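PDB 5DLL: aminopeptidase N from Francisella tularensis subsp. tularensis, which removes N-terminal amino acids from peptides, preferring alanine, as a zinc-dependent M1-family aminopeptidase that probably takes part in the breakdown of intracellular peptides. Local coordinates for residues 764-769 and 781-786; 800-805 and 825-830; 807-812 and 818-823; 847-852 and 856-861. All blocks are in the same frame, centred on the assembly; numbering follows the deposited sequence.

All four contacts lie in the C-terminal helical part of the chain, within the range assigned to ARM-like repeats. Contact 1 comes first and closes a short loop between helices 759-767 and 777-788. Contact 2 then spans from the start of helix 800-815 to the loop after helix 817-824, and contact 3, which packs those two helices together and closes the short turn between them, is nested inside it. Contact 4 follows in series and joins helix 835-849 to the last helix, 855-866. Ile784 of contact 1 packs on Phe804 and Met805 of contact 2, while Leu827 and Met828 of contact 2 reach Ile848 and Ile860 of contact 4, so neighbouring helical layers are tied together.

Contact 1: 764-769 and 781-786; sequences KGLVNH and YSLIGG
Leu766 and Val767 sit near the C-terminal part of helix 759-767 and receive Leu783 from helix 777-788, with CA atoms of Leu766 and Leu783 8.1 Å apart. Leu766 points at the other helix and meets Leu783 twice over. Its CD1 lies 3.5 Å from Leu783 CD1, and its CB is 3.9 Å from both Leu783 CD1 and Leu783 CD2, so the fork of Leu783 straddles that carbon. One residue on, Val767 offers a single branch: its CG1 approaches Leu783 CD2 at 3.8 Å, the two side chains meeting at about a right angle. Leu783 reaches both neighbours because its CG stands anti to the backbone N (chi1 -173°), which carries the fork toward Leu766 and Val767. Further on, His769 N bonds back to Leu766 O at 3.1 Å, while the imidazole of His769 turns to Tyr734 and Trp747. Around the pair, Trp747 and Leu748 of helix 741-752 pack on Leu766, and Tyr772 of the connecting loop touches both Val767 and Leu783. With methyl and methylene carbons alone meeting across the segments, and no hydrogen bond between them, the contact depends on shape and on the burial of both leucines.

Contact 2: 800-805 and 825-830; sequences LGYAFM and RNLMSW
Tyr802 and Leu827 bring the backbones closest, their CA atoms 7.1 Å apart, where the first turns of helix 800-815 face the irregular segment 825-830 that follows helix 817-824. The helical side is regular, with Met805 N bonded to Gly801 O; the other holds a turn in which Met828 N reaches Arg825 O at 3.2 Å. Leu827 enters between two side chains of the helix and gives one branch to each. Its CD2 comes obliquely to the Tyr802 ring, 3.9 Å from Tyr802 CD1, and its CD1 lies 3.9 Å from Met805 CG, leucine and methionine running past each other in opposite directions. Met805 leaves its helix with CG anti to the backbone N (chi1 -165°) and then bends at chi2 and chi3, which carries its thioether end over to the Asn826 amide. There the methyl and the sulfur pack against one nitrogen, Met805 CE 3.7 Å and Met805 SD 3.8 Å from Asn826 ND2. Asn826 ND2 also hydrogen-bonds to Met823 O, which ties the amide back to helix 817-824. The Tyr802 hydroxyl has its partner elsewhere, in His795 ND1, and Tyr794 meets the Tyr802 ring edge-to-face while its own hydroxyl bonds to Asn826 O. Leu845 of helix 835-849 also packs on Leu827. Within the ARM-like region of this M1 aminopeptidase, the segment leading out of helix 817-824 thus turns back onto helix 800-815, the first helix of the hairpin.

Contact 3: 807-812 and 818-823; sequences DTVLAL and QVAARM
Val809 and Ala820 mark the closest approach of two nearly antiparallel helical segments, with CA atoms 4.9 Å apart, axes 8.3 Å apart and N-to-C directions at 167°. The small side chain of Ala820 allows this closeness: its CB points into the facing helix and lies 3.5 Å from Val809 O and 3.9 Å from Leu812 CB. In return Val809 brings both methyls up to the backbone of the other helix, CG1 standing 3.7 Å from Ala820 O. This is a helical hairpin, helices 800-815 and 817-824 joined by a very short turn, an antiparallel pair within the region assigned to ARM-like repeats. Further along the interface Leu812 takes over. With its CG anti to the carbonyl carbon (chi1 -66°), it sends CD1 across to Met823 CG at 3.7 Å, and the same methyl touches Val819 CG1 more loosely at 4.2 Å. Met823 starts toward helix 800-815, but bends at chi2 and chi3 carry its sulfur end off to helix 777-788, where it packs on Val780 and Tyr781. Leu812 and Val819 also touch Val780, so one flank of the hairpin is covered by that helix. From the two later helices, 835-849 and 855-866, come Ile848, which packs on Val809, and Val857, which packs on Ala820.

Contact 4: 847-852 and 856-861; sequences KIKASN and NVFEIV
Ile848 presses its CG2 methyl between two valines of the last helix, 3.6 Å from Val857 CG1 and 3.9 Å from Val861 CG2, meeting each at roughly a right angle. The two valines lie one turn apart on helix 855-866, and the methyl bridges them because Ile848 CG2 stands anti to its own backbone N. Beside this apolar centre Lys849 packs against Phe858. Its CG lies 3.7 Å from Phe858 CE1, and the chain then runs out nearly extended before bending at chi4 (65°), which brings Lys849 NZ within 3.8 Å of Phe858 CZ. Lys849 O lies in the ring plane at the edge, 3.6 Å from Phe858 CE1, facing the ring's CH groups, whose partial positive charge probably suits it. Lys849 CB completes the group more loosely, 4.1 Å from Val861 CG1. One layer out, the chain turns away from helix 835-849: Ser851 OG donates a hydrogen bond of 3.0 Å to Lys847 O, nearly along the carbonyl direction at 162°, and this ties the residues just past the helix to its last turn. Pro853 of the connection rests on Phe858. Ala806 and Leu827 also pack on Ile848, and Ala820 on Val857, which seats the pair against the preceding hairpin. Two successive helices joined by a short connection and packed on the preceding hairpin are characteristic of alpha-helical repeat domains, and here they end the ARM-like region and the chain.

Contact 1: 764-769 and 781-786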
loop_
_atom_site.group_PDB
_atom_site.type_symbol
_atom_site.label_atom_id
_atom_site.label_comp_id
_atom_site.label_asym_id
_atom_site.label_seq_id
_atom_site.Cartn_x
_atom_site.Cartn_y
_atom_site.Cartn_z
ATOM N N LYS A 764 -13.739 -14.702 23.490
ATOM C CA LYS A 764 -14.958 -14.281 24.190
ATOM C C LYS A 764 -14.664 -13.739 25.586
ATOM O O LYS A 764 -15.338 -12.823 26.050
ATOM C CB LYS A 764 -15.957 -15.437 24.288
ATOM C CG LYS A 764 -16.642 -15.759 22.973
ATOM C CD LYS A 764 -17.430 -17.052 23.059
ATOM C CE LYS A 764 -18.347 -17.207 21.856
ATOM N NZ LYS A 764 -19.160 -18.450 21.927
ATOM N N GLY A 765 -13.674 -14.318 26.258
ATOM C CA GLY A 765 -13.212 -13.801 27.542
ATOM C C GLY A 765 -12.497 -12.473 27.378
ATOM O O GLY A 765 -12.476 -11.653 28.300
ATOM N N LEU A 766 -11.909 -12.266 26.200
ATOM C CA LEU A 766 -11.168 -11.042 25.903
ATOM C C LEU A 766 -12.057 -9.826 25.635
ATOM O O LEU A 766 -11.648 -8.703 25.927
ATOM C CB LEU A 766 -10.201 -11.257 24.728
ATOM C CG LEU A 766 -8.923 -12.043 25.049
ATOM C CD1 LEU A 766 -8.128 -12.314 23.778
ATOM C CD2 LEU A 766 -8.068 -11.314 26.078
ATOM N N VAL A 767 -13.261 -10.028 25.103
ATOM C CA VAL A 767 -14.168 -8.893 24.862
ATOM C C VAL A 767 -14.572 -8.211 26.177
ATOM O O VAL A 767 -14.809 -7.003 26.210
ATOM C CB VAL A 767 -15.430 -9.278 24.041
ATOM C CG1 VAL A 767 -15.048 -10.006 22.757
ATOM C CG2 VAL A 767 -16.407 -10.102 24.868
ATOM N N ASN A 768 -14.620 -8.988 27.259
ATOM C CA ASN A 768 -14.972 -8.477 28.587
ATOM C C ASN A 768 -13.760 -7.912 29.341
ATOM O O ASN A 768 -13.911 -7.279 30.386
ATOM C CB ASN A 768 -15.632 -9.587 29.412
ATOM C CG ASN A 768 -16.714 -10.330 28.638
ATOM O OD1 ASN A 768 -17.541 -9.719 27.960
ATOM N ND2 ASN A 768 -16.702 -11.658 28.728
ATOM N N HIS A 769 -12.569 -8.144 28.792
ATOM C CA HIS A 769 -11.303 -7.703 29.384
ATOM C C HIS A 769 -11.105 -6.200 29.142
ATOM O O HIS A 769 -11.433 -5.703 28.063
ATOM C CB HIS A 769 -10.159 -8.503 28.746
ATOM C CG HIS A 769 -8.981 -8.715 29.644
ATOM N ND1 HIS A 769 -7.791 -8.037 29.487
ATOM C CD2 HIS A 769 -8.805 -9.542 30.702
ATOM C CE1 HIS A 769 -6.936 -8.431 30.412
ATOM N NE2 HIS A 769 -7.526 -9.345 31.162
ATOM N N TYR A 781 -9.953 -4.697 15.012
ATOM C CA TYR A 781 -9.181 -5.362 13.947
ATOM C C TYR A 781 -8.211 -6.384 14.529
ATOM O O TYR A 781 -7.921 -7.408 13.907
ATOM C CB TYR A 781 -8.407 -4.349 13.091
ATOM C CG TYR A 781 -9.245 -3.215 12.537
ATOM C CD1 TYR A 781 -10.558 -3.426 12.111
ATOM C CD2 TYR A 781 -8.722 -1.930 12.424
ATOM C CE1 TYR A 781 -11.323 -2.389 11.604
ATOM C CE2 TYR A 781 -9.481 -0.885 11.916
ATOM C CZ TYR A 781 -10.780 -1.122 11.508
ATOM O OH TYR A 781 -11.541 -0.094 11.002
ATOM N N SER A 782 -7.709 -6.091 15.725
ATOM C CA SER A 782 -6.823 -7.003 16.433
ATOM C C SER A 782 -7.553 -8.268 16.855
ATOM O O SER A 782 -7.191 -9.362 16.428
ATOM C CB SER A 782 -6.228 -6.321 17.667
ATOM O OG SER A 782 -5.433 -5.214 17.286
ATOM N N LEU A 783 -8.584 -8.113 17.684
ATOM C CA LEU A 783 -9.260 -9.260 18.281
ATOM C C LEU A 783 -10.222 -9.944 17.313
ATOM O O LEU A 783 -10.127 -11.154 17.096
ATOM C CB LEU A 783 -10.014 -8.849 19.548
ATOM C CG LEU A 783 -10.613 -10.018 20.342
ATOM C CD1 LEU A 783 -9.513 -10.908 20.905
ATOM C CD2 LEU A 783 -11.518 -9.510 21.453
ATOM N N ILE A 784 -11.149 -9.174 16.742
ATOM C CA ILE A 784 -12.203 -9.746 15.904
ATOM C C ILE A 784 -11.681 -10.058 14.499
ATOM O O ILE A 784 -11.880 -11.163 13.991
ATOM C CB ILE A 784 -13.442 -8.826 15.818
ATOM C CG1 ILE A 784 -13.949 -8.445 17.223
ATOM C CG2 ILE A 784 -14.548 -9.489 14.999
ATOM C CD1 ILE A 784 -14.243 -9.613 18.144
ATOM N N GLY A 785 -11.012 -9.088 13.878
ATOM C CA GLY A 785 -10.379 -9.291 12.572
ATOM C C GLY A 785 -9.266 -10.322 12.626
ATOM O O GLY A 785 -9.033 -11.046 11.660
ATOM N N GLY A 786 -8.575 -10.378 13.763
ATOM C CA GLY A 786 -7.571 -11.403 14.019
ATOM C C GLY A 786 -8.154 -12.798 14.151
ATOM O O GLY A 786 -7.521 -13.770 13.748
#

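Contact 2: 800-805 and 825-830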
loop_
_atom_site.group_PDB
_atom_site.type_symbol
_atom_site.label_atom_id
_atom_site.label_comp_id
_atom_site.label_asym_id
_atom_site.label_seq_id
_atom_site.Cartn_x
_atom_site.Cartn_y
_atom_site.Cartn_z
ATOM N N LEU A 800 -19.617 -22.205 15.251
ATOM C CA LEU A 800 -19.683 -21.228 16.347
ATOM C C LEU A 800 -18.871 -19.963 16.061
ATOM O O LEU A 800 -19.103 -18.924 16.681
ATOM C CB LEU A 800 -19.206 -21.859 17.662
ATOM C CG LEU A 800 -20.023 -23.045 18.190
ATOM C CD1 LEU A 800 -19.365 -23.637 19.426
ATOM C CD2 LEU A 800 -21.461 -22.645 18.494
ATOM N N GLY A 801 -17.915 -20.057 15.141
ATOM C CA GLY A 801 -17.141 -18.903 14.703
ATOM C C GLY A 801 -17.977 -17.950 13.872
ATOM O O GLY A 801 -17.832 -16.730 13.983
ATOM N N TYR A 802 -18.858 -18.507 13.042
ATOM C CA TYR A 802 -19.763 -17.694 12.230
ATOM C C TYR A 802 -20.816 -17.036 13.105
ATOM O O TYR A 802 -21.195 -15.895 12.864
ATOM C CB TYR A 802 -20.433 -18.533 11.133
ATOM C CG TYR A 802 -19.447 -19.274 10.260
ATOM C CD1 TYR A 802 -18.416 -18.598 9.621
ATOM C CD2 TYR A 802 -19.537 -20.649 10.082
ATOM C CE1 TYR A 802 -17.499 -19.268 8.836
ATOM C CE2 TYR A 802 -18.627 -21.331 9.290
ATOM C CZ TYR A 802 -17.611 -20.633 8.671
ATOM O OH TYR A 802 -16.702 -21.293 7.883
ATOM N N ALA A 803 -21.280 -17.756 14.122
ATOM C CA ALA A 803 -22.282 -17.235 15.053
ATOM C C ALA A 803 -21.703 -16.141 15.951
ATOM O O ALA A 803 -22.360 -15.135 16.216
ATOM C CB ALA A 803 -22.864 -18.362 15.894
ATOM N N PHE A 804 -20.478 -16.339 16.419
ATOM C CA PHE A 804 -19.773 -15.300 17.166
ATOM C C PHE A 804 -19.547 -14.049 16.312
ATOM O O PHE A 804 -19.556 -12.932 16.835
ATOM C CB PHE A 804 -18.435 -15.822 17.700
ATOM C CG PHE A 804 -17.535 -14.744 18.237
ATOM C CD1 PHE A 804 -17.795 -14.152 19.466
ATOM C CD2 PHE A 804 -16.432 -14.310 17.508
ATOM C CE1 PHE A 804 -16.972 -13.153 19.962
ATOM C CE2 PHE A 804 -15.604 -13.312 17.999
ATOM C CZ PHE A 804 -15.874 -12.733 19.228
ATOM N N MET A 805 -19.347 -14.237 15.009
ATOM C CA MET A 805 -19.144 -13.114 14.100
ATOM C C MET A 805 -20.431 -12.311 13.858
ATOM O O MET A 805 -20.388 -11.082 13.816
ATOM C CB MET A 805 -18.546 -13.592 12.772
ATOM C CG MET A 805 -17.964 -12.477 11.902
ATOM S SD MET A 805 -16.669 -11.472 12.677
ATOM C CE MET A 805 -15.286 -12.609 12.714
ATOM N N ARG A 825 -17.622 -8.417 6.371
ATOM C CA ARG A 825 -16.958 -8.994 5.185
ATOM C C ARG A 825 -16.437 -10.408 5.456
ATOM O O ARG A 825 -16.295 -11.206 4.530
ATOM C CB ARG A 825 -15.800 -8.116 4.684
ATOM C CG ARG A 825 -16.198 -6.727 4.196
ATOM C CD ARG A 825 -15.255 -6.217 3.109
ATOM N NE ARG A 825 -15.146 -4.755 3.106
ATOM C CZ ARG A 825 -14.073 -4.048 3.477
ATOM N NH1 ARG A 825 -12.950 -4.639 3.887
ATOM N NH2 ARG A 825 -14.117 -2.720 3.429
ATOM N N ASN A 826 -16.155 -10.705 6.726
ATOM C CA ASN A 826 -15.762 -12.050 7.163
ATOM C C ASN A 826 -16.766 -13.155 6.826
ATOM O O ASN A 826 -16.398 -14.330 6.784
ATOM C CB ASN A 826 -15.512 -12.067 8.680
ATOM C CG ASN A 826 -14.190 -11.424 9.070
ATOM O OD1 ASN A 826 -13.126 -11.829 8.603
ATOM N ND2 ASN A 826 -14.252 -10.432 9.944
ATOM N N LEU A 827 -18.025 -12.781 6.613
ATOM C CA LEU A 827 -19.103 -13.736 6.342
ATOM C C LEU A 827 -19.558 -13.750 4.881
ATOM O O LEU A 827 -20.347 -14.608 4.495
ATOM C CB LEU A 827 -20.306 -13.413 7.238
ATOM C CG LEU A 827 -20.101 -13.679 8.731
ATOM C CD1 LEU A 827 -21.112 -12.899 9.556
ATOM C CD2 LEU A 827 -20.185 -15.169 9.041
ATOM N N MET A 828 -19.041 -12.826 4.070
ATOM C CA MET A 828 -19.582 -12.571 2.731
ATOM C C MET A 828 -18.901 -13.369 1.610
ATOM O O MET A 828 -19.217 -13.175 0.437
ATOM C CB MET A 828 -19.517 -11.067 2.427
ATOM C CG MET A 828 -20.045 -10.201 3.567
ATOM S SD MET A 828 -20.361 -8.457 3.207
ATOM C CE MET A 828 -19.040 -8.058 2.059
ATOM N N SER A 829 -17.988 -14.273 1.970
ATOM C CA SER A 829 -17.316 -15.148 0.997
ATOM C C SER A 829 -18.045 -16.482 0.754
ATOM O O SER A 829 -17.578 -17.309 -0.022
ATOM C CB SER A 829 -15.887 -15.434 1.458
ATOM O OG SER A 829 -15.158 -14.233 1.595
ATOM N N TRP A 830 -19.187 -16.673 1.410
ATOM C CA TRP A 830 -19.971 -17.921 1.360
ATOM C C TRP A 830 -20.068 -18.656 -0.003
ATOM O O TRP A 830 -20.229 -19.878 -0.029
ATOM C CB TRP A 830 -21.383 -17.651 1.911
ATOM C CG TRP A 830 -22.163 -16.643 1.115
ATOM C CD1 TRP A 830 -22.261 -15.301 1.353
ATOM C CD2 TRP A 830 -22.954 -16.901 -0.053
ATOM N NE1 TRP A 830 -23.065 -14.709 0.405
ATOM C CE2 TRP A 830 -23.500 -15.670 -0.471
ATOM C CE3 TRP A 830 -23.252 -18.055 -0.786
ATOM C CZ2 TRP A 830 -24.333 -15.566 -1.590
ATOM C CZ3 TRP A 830 -24.074 -17.947 -1.897
ATOM C CH2 TRP A 830 -24.606 -16.713 -2.286
#

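Contact 3: 807-812 and 818-823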
loop_
_atom_site.group_PDB
_atom_site.type_symbol
_atom_site.label_atom_id
_atom_site.label_comp_id
_atom_site.label_asym_id
_atom_site.label_seq_id
_atom_site.Cartn_x
_atom_site.Cartn_y
_atom_site.Cartn_z
ATOM N N ASP A 807 -22.967 -12.062 15.968
ATOM C CA ASP A 807 -23.235 -11.396 17.239
ATOM C C ASP A 807 -22.413 -10.124 17.370
ATOM O O ASP A 807 -22.950 -9.055 17.645
ATOM C CB ASP A 807 -22.915 -12.323 18.417
ATOM C CG ASP A 807 -23.840 -13.529 18.492
ATOM O OD1 ASP A 807 -24.903 -13.539 17.830
ATOM O OD2 ASP A 807 -23.494 -14.476 19.227
ATOM N N THR A 808 -21.108 -10.243 17.164
ATOM C CA THR A 808 -20.210 -9.106 17.330
ATOM C C THR A 808 -20.538 -7.975 16.357
ATOM O O THR A 808 -20.489 -6.806 16.730
ATOM C CB THR A 808 -18.738 -9.529 17.176
ATOM O OG1 THR A 808 -18.621 -10.415 16.064
ATOM C CG2 THR A 808 -18.251 -10.242 18.432
ATOM N N VAL A 809 -20.893 -8.323 15.123
ATOM C CA VAL A 809 -21.314 -7.332 14.131
ATOM C C VAL A 809 -22.477 -6.484 14.647
ATOM O O VAL A 809 -22.498 -5.271 14.451
ATOM C CB VAL A 809 -21.722 -7.996 12.797
ATOM C CG1 VAL A 809 -22.444 -7.002 11.891
ATOM C CG2 VAL A 809 -20.496 -8.565 12.092
ATOM N N LEU A 810 -23.439 -7.130 15.300
ATOM C CA LEU A 810 -24.596 -6.431 15.850
ATOM C C LEU A 810 -24.239 -5.571 17.064
ATOM O O LEU A 810 -24.839 -4.516 17.270
ATOM C CB LEU A 810 -25.704 -7.429 16.205
ATOM C CG LEU A 810 -26.328 -8.137 14.994
ATOM C CD1 LEU A 810 -27.241 -9.272 15.443
ATOM C CD2 LEU A 810 -27.073 -7.152 14.099
ATOM N N ALA A 811 -23.272 -6.023 17.864
ATOM C CA ALA A 811 -22.798 -5.257 19.020
ATOM C C ALA A 811 -21.963 -4.045 18.581
ATOM O O ALA A 811 -22.105 -2.945 19.125
ATOM C CB ALA A 811 -21.988 -6.154 19.943
ATOM N N LEU A 812 -21.092 -4.262 17.599
ATOM C CA LEU A 812 -20.298 -3.187 17.003
ATOM C C LEU A 812 -21.172 -2.126 16.330
ATOM O O LEU A 812 -20.888 -0.932 16.411
ATOM C CB LEU A 812 -19.326 -3.758 15.966
ATOM C CG LEU A 812 -18.216 -4.671 16.477
ATOM C CD1 LEU A 812 -17.462 -5.266 15.297
ATOM C CD2 LEU A 812 -17.278 -3.920 17.408
ATOM N N GLN A 818 -19.322 1.662 10.378
ATOM C CA GLN A 818 -18.269 1.396 9.396
ATOM C C GLN A 818 -17.517 0.139 9.798
ATOM O O GLN A 818 -17.310 -0.751 8.982
ATOM C CB GLN A 818 -17.293 2.574 9.288
ATOM C CG GLN A 818 -17.931 3.927 8.980
ATOM C CD GLN A 818 -18.775 3.920 7.718
ATOM O OE1 GLN A 818 -18.493 3.190 6.768
ATOM N NE2 GLN A 818 -19.818 4.743 7.704
ATOM N N VAL A 819 -17.144 0.078 11.074
ATOM C CA VAL A 819 -16.411 -1.050 11.646
ATOM C C VAL A 819 -17.257 -2.320 11.640
ATOM O O VAL A 819 -16.757 -3.403 11.317
ATOM C CB VAL A 819 -15.953 -0.737 13.090
ATOM C CG1 VAL A 819 -15.375 -1.971 13.772
ATOM C CG2 VAL A 819 -14.927 0.385 13.088
ATOM N N ALA A 820 -18.530 -2.190 12.000
ATOM C CA ALA A 820 -19.456 -3.326 11.964
ATOM C C ALA A 820 -19.577 -3.909 10.550
ATOM O O ALA A 820 -19.649 -5.126 10.375
ATOM C CB ALA A 820 -20.824 -2.908 12.488
ATOM N N ALA A 821 -19.586 -3.031 9.551
ATOM C CA ALA A 821 -19.679 -3.440 8.152
ATOM C C ALA A 821 -18.415 -4.157 7.672
ATOM O O ALA A 821 -18.498 -5.113 6.894
ATOM C CB ALA A 821 -19.961 -2.230 7.275
ATOM N N ARG A 822 -17.250 -3.687 8.125
ATOM C CA ARG A 822 -15.973 -4.317 7.778
ATOM C C ARG A 822 -15.912 -5.735 8.313
ATOM O O ARG A 822 -15.649 -6.677 7.566
ATOM C CB ARG A 822 -14.783 -3.521 8.323
ATOM C CG ARG A 822 -14.444 -2.269 7.533
ATOM C CD ARG A 822 -13.005 -1.847 7.791
ATOM N NE ARG A 822 -12.742 -0.465 7.386
ATOM C CZ ARG A 822 -13.025 0.618 8.113
ATOM N NH1 ARG A 822 -13.601 0.521 9.311
ATOM N NH2 ARG A 822 -12.731 1.820 7.632
ATOM N N MET A 823 -16.177 -5.887 9.607
ATOM C CA MET A 823 -16.145 -7.205 10.239
ATOM C C MET A 823 -17.132 -8.163 9.598
ATOM O O MET A 823 -16.950 -9.374 9.674
ATOM C CB MET A 823 -16.428 -7.106 11.741
ATOM C CG MET A 823 -15.322 -6.436 12.541
ATOM S SD MET A 823 -13.661 -7.036 12.144
ATOM C CE MET A 823 -13.097 -5.778 10.999
#

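Contact 4: 847-852 and 856-861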
loop_
_atom_site.group_PDB
_atom_site.type_symbol
_atom_site.label_atom_id
_atom_site.label_comp_id
_atom_site.label_asym_id
_atom_site.label_seq_id
_atom_site.Cartn_x
_atom_site.Cartn_y
_atom_site.Cartn_z
ATOM N N LYS A 847 -29.163 -13.551 9.926
ATOM C CA LYS A 847 -29.364 -13.205 11.332
ATOM C C LYS A 847 -29.052 -11.728 11.579
ATOM O O LYS A 847 -29.740 -11.061 12.351
ATOM C CB LYS A 847 -28.494 -14.095 12.225
ATOM C CG LYS A 847 -28.885 -14.121 13.695
ATOM C CD LYS A 847 -28.036 -13.173 14.521
ATOM C CE LYS A 847 -28.424 -13.213 15.990
ATOM N NZ LYS A 847 -28.162 -14.539 16.612
ATOM N N ILE A 848 -28.019 -11.224 10.916
ATOM C CA ILE A 848 -27.665 -9.803 10.981
ATOM C C ILE A 848 -28.773 -8.951 10.340
ATOM O O ILE A 848 -29.235 -7.972 10.926
ATOM C CB ILE A 848 -26.298 -9.541 10.288
ATOM C CG1 ILE A 848 -25.157 -10.182 11.094
ATOM C CG2 ILE A 848 -26.036 -8.047 10.113
ATOM C CD1 ILE A 848 -23.903 -10.461 10.288
ATOM N N LYS A 849 -29.186 -9.344 9.139
ATOM C CA LYS A 849 -30.258 -8.675 8.390
ATOM C C LYS A 849 -31.577 -8.604 9.182
ATOM O O LYS A 849 -32.278 -7.590 9.146
ATOM C CB LYS A 849 -30.459 -9.417 7.059
ATOM C CG LYS A 849 -31.660 -9.017 6.218
ATOM C CD LYS A 849 -31.737 -9.888 4.970
ATOM C CE LYS A 849 -33.141 -9.963 4.393
ATOM N NZ LYS A 849 -33.605 -8.645 3.887
ATOM N N ALA A 850 -31.890 -9.675 9.907
ATOM C CA ALA A 850 -33.168 -9.809 10.602
ATOM C C ALA A 850 -33.193 -9.179 12.002
ATOM O O ALA A 850 -34.238 -9.178 12.650
ATOM C CB ALA A 850 -33.551 -11.281 10.688
ATOM N N SER A 851 -32.063 -8.650 12.469
ATOM C CA SER A 851 -31.993 -8.018 13.796
ATOM C C SER A 851 -32.056 -6.483 13.751
ATOM O O SER A 851 -31.668 -5.815 14.710
ATOM C CB SER A 851 -30.726 -8.474 14.524
ATOM O OG SER A 851 -30.829 -9.844 14.874
ATOM N N ASN A 852 -32.569 -5.935 12.651
ATOM C CA ASN A 852 -32.707 -4.490 12.481
ATOM C C ASN A 852 -31.408 -3.749 12.786
ATOM O O ASN A 852 -31.287 -3.082 13.816
ATOM C CB ASN A 852 -33.855 -3.943 13.340
ATOM C CG ASN A 852 -34.132 -2.469 13.084
ATOM O OD1 ASN A 852 -33.930 -1.960 11.976
ATOM N ND2 ASN A 852 -34.589 -1.774 14.116
ATOM N N ASN A 856 -26.485 1.124 6.763
ATOM C CA ASN A 856 -25.192 0.729 6.182
ATOM C C ASN A 856 -24.992 -0.793 6.159
ATOM O O ASN A 856 -24.769 -1.387 5.099
ATOM C CB ASN A 856 -24.047 1.412 6.963
ATOM C CG ASN A 856 -22.681 1.241 6.303
ATOM O OD1 ASN A 856 -22.572 0.819 5.151
ATOM N ND2 ASN A 856 -21.625 1.581 7.041
ATOM N N VAL A 857 -25.095 -1.405 7.334
ATOM C CA VAL A 857 -24.909 -2.845 7.508
ATOM C C VAL A 857 -26.018 -3.666 6.839
ATOM O O VAL A 857 -25.741 -4.702 6.226
ATOM C CB VAL A 857 -24.845 -3.203 9.010
ATOM C CG1 VAL A 857 -24.894 -4.711 9.224
ATOM C CG2 VAL A 857 -23.601 -2.596 9.645
ATOM N N PHE A 858 -27.266 -3.213 6.976
ATOM C CA PHE A 858 -28.410 -3.865 6.334
ATOM C C PHE A 858 -28.234 -3.938 4.815
ATOM O O PHE A 858 -28.557 -4.952 4.205
ATOM C CB PHE A 858 -29.725 -3.136 6.670
ATOM C CG PHE A 858 -30.948 -3.799 6.092
ATOM C CD1 PHE A 858 -31.588 -4.825 6.776
ATOM C CD2 PHE A 858 -31.444 -3.417 4.852
ATOM C CE1 PHE A 858 -32.698 -5.455 6.237
ATOM C CE2 PHE A 858 -32.554 -4.046 4.307
ATOM C CZ PHE A 858 -33.181 -5.067 5.001
ATOM N N GLU A 859 -27.723 -2.863 4.217
ATOM C CA GLU A 859 -27.545 -2.771 2.761
ATOM C C GLU A 859 -26.474 -3.741 2.266
ATOM O O GLU A 859 -26.705 -4.519 1.342
ATOM C CB GLU A 859 -27.153 -1.342 2.352
ATOM C CG GLU A 859 -28.159 -0.260 2.736
ATOM C CD GLU A 859 -29.034 0.201 1.586
ATOM O OE1 GLU A 859 -30.270 0.047 1.686
ATOM O OE2 GLU A 859 -28.486 0.725 0.592
ATOM N N ILE A 860 -25.305 -3.690 2.897
ATOM C CA ILE A 860 -24.163 -4.507 2.487
ATOM C C ILE A 860 -24.467 -6.001 2.646
ATOM O O ILE A 860 -24.268 -6.781 1.714
ATOM C CB ILE A 860 -22.886 -4.111 3.268
ATOM C CG1 ILE A 860 -22.448 -2.698 2.862
ATOM C CG2 ILE A 860 -21.752 -5.092 3.000
ATOM C CD1 ILE A 860 -21.422 -2.070 3.782
ATOM N N VAL A 861 -24.959 -6.387 3.821
ATOM C CA VAL A 861 -25.325 -7.781 4.093
ATOM C C VAL A 861 -26.373 -8.286 3.101
ATOM O O VAL A 861 -26.264 -9.396 2.584
ATOM C CB VAL A 861 -25.828 -7.952 5.543
ATOM C CG1 VAL A 861 -26.574 -9.264 5.726
ATOM C CG2 VAL A 861 -24.657 -7.881 6.511
#